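Local coordinates for protein glycerol dehydratase (Clostridium butyricum, PDB 1R9D) that probably dehydrates glycerol without coenzyme B12, as a lyase of the glycyl-radical, pyruvate formate lyase-like family, at residues S576-K579 with K580-N584. Numbering follows the deposited sequence.
Sequences SELK and KTLNN
Glu577 O takes two bonds from Thr581: the backbone N arrives at 3.0 Å and the hydroxyl OG1 at 2.6 Å, from opposite faces of the carbonyl plane. The hydroxyl lies above that plane. Thr581 chi1 of -53° sets OG1 beside its own backbone N, and from there it folds back onto the preceding turn, which satisfies a buried hydroxyl within the helix itself. The other i to i+4 bonds are regular: Lys580 N to Ser576 O, Asn583 N to Lys579 O, and Leu582 N to Leu578 O at 2.9 Å, the last nearly linear with the carbonyl.

Apolar packing joins Leu578 and Leu582 one turn apart, with CG of the first 3.9 Å from CD1 of the second. The two side chains lie at a slant to each other. A second side-chain contact one turn apart puts Asn583 ND2 3.5 Å from Lys579 CG, against the base of an extended lysine chain. Each polar end has a partner in a neighbouring loop: Lys579 NZ forms a salt bridge with Glu479, and Asn583 ND2 is hydrogen-bonded to Asn462.

Helix 575-583 is a short amphipathic helix far from the centre of the chain. Leu582 and Lys579 touch Ile461 of helix 453-461, whereas Leu578 and Thr581 rest on Leu596 and Ile592 of helix 590-597.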
loop_
_atom_site.group_PDB
_atom_site.type_symbol
_atom_site.label_atom_id
_atom_site.label_comp_id
_atom_site.label_asym_id
_atom_site.label_seq_id
_atom_site.Cartn_x
_atom_site.Cartn_y
_atom_site.Cartn_z
ATOM N N SER A 576 -42.549 9.065 30.716
ATOM C CA SER A 576 -42.470 10.495 30.433
ATOM C C SER A 576 -41.905 11.274 31.613
ATOM O O SER A 576 -41.077 12.165 31.434
ATOM C CB SER A 576 -43.855 11.051 30.086
ATOM O OG SER A 576 -44.374 10.440 28.918
ATOM N N GLU A 577 -42.359 10.941 32.817
ATOM C CA GLU A 577 -41.899 11.619 34.025
ATOM C C GLU A 577 -40.410 11.392 34.264
ATOM O O GLU A 577 -39.681 12.319 34.611
ATOM C CB GLU A 577 -42.702 11.139 35.238
ATOM C CG GLU A 577 -44.189 11.458 35.149
ATOM C CD GLU A 577 -44.975 10.988 36.366
ATOM O OE1 GLU A 577 -44.992 9.769 36.647
ATOM O OE2 GLU A 577 -45.585 11.844 37.040
ATOM N N LEU A 578 -39.960 10.154 34.080
ATOM C CA LEU A 578 -38.551 9.837 34.277
ATOM C C LEU A 578 -37.703 10.574 33.246
ATOM O O LEU A 578 -36.690 11.179 33.585
ATOM C CB LEU A 578 -38.317 8.329 34.157
ATOM C CG LEU A 578 -36.870 7.872 34.366
ATOM C CD1 LEU A 578 -36.414 8.250 35.771
ATOM C CD2 LEU A 578 -36.761 6.367 34.152
ATOM N N LYS A 579 -38.128 10.531 31.988
ATOM C CA LYS A 579 -37.386 11.199 30.925
ATOM C C LYS A 579 -37.200 12.682 31.232
ATOM O O LYS A 579 -36.098 13.217 31.097
ATOM C CB LYS A 579 -38.108 11.028 29.585
ATOM C CG LYS A 579 -37.430 11.729 28.412
ATOM C CD LYS A 579 -38.138 11.410 27.099
ATOM C CE LYS A 579 -37.525 12.177 25.938
ATOM N NZ LYS A 579 -38.133 11.801 24.630
ATOM N N LYS A 580 -38.272 13.343 31.660
ATOM C CA LYS A 580 -38.199 14.767 31.973
ATOM C C LYS A 580 -37.323 15.042 33.186
ATOM O O LYS A 580 -36.552 16.000 33.193
ATOM C CB LYS A 580 -39.602 15.338 32.199
ATOM C CG LYS A 580 -40.452 15.349 30.936
ATOM C CD LYS A 580 -41.821 15.975 31.172
ATOM C CE LYS A 580 -42.669 15.921 29.908
ATOM N NZ LYS A 580 -44.039 16.461 30.131
ATOM N N THR A 581 -37.435 14.195 34.205
ATOM C CA THR A 581 -36.643 14.361 35.417
ATOM C C THR A 581 -35.149 14.246 35.117
ATOM O O THR A 581 -34.349 15.043 35.598
ATOM C CB THR A 581 -37.005 13.299 36.474
ATOM O OG1 THR A 581 -38.420 13.304 36.696
ATOM C CG2 THR A 581 -36.302 13.600 37.784
ATOM N N LEU A 582 -34.774 13.251 34.320
ATOM C CA LEU A 582 -33.368 13.060 33.988
ATOM C C LEU A 582 -32.829 14.220 33.164
ATOM O O LEU A 582 -31.734 14.711 33.417
ATOM C CB LEU A 582 -33.176 11.742 33.234
ATOM C CG LEU A 582 -33.500 10.490 34.047
ATOM C CD1 LEU A 582 -33.437 9.269 33.142
ATOM C CD2 LEU A 582 -32.530 10.357 35.209
ATOM N N ASN A 583 -33.603 14.665 32.181
ATOM C CA ASN A 583 -33.170 15.768 31.337
ATOM C C ASN A 583 -33.050 17.076 32.112
ATOM O O ASN A 583 -32.381 18.008 31.663
ATOM C CB ASN A 583 -34.117 15.927 30.145
ATOM C CG ASN A 583 -33.966 14.796 29.136
ATOM O OD1 ASN A 583 -32.847 14.423 28.773
ATOM N ND2 ASN A 583 -35.084 14.251 28.675
ATOM N N ASN A 584 -33.684 17.142 33.280
ATOM C CA ASN A 584 -33.613 18.339 34.115
ATOM C C ASN A 584 -32.669 18.110 35.295
ATOM O O ASN A 584 -32.595 18.928 36.215
ATOM C CB ASN A 584 -35.002 18.724 34.636
ATOM C CG ASN A 584 -35.993 18.982 33.520
ATOM O OD1 ASN A 584 -35.669 19.631 32.523
ATOM N ND2 ASN A 584 -37.214 18.487 33.687
#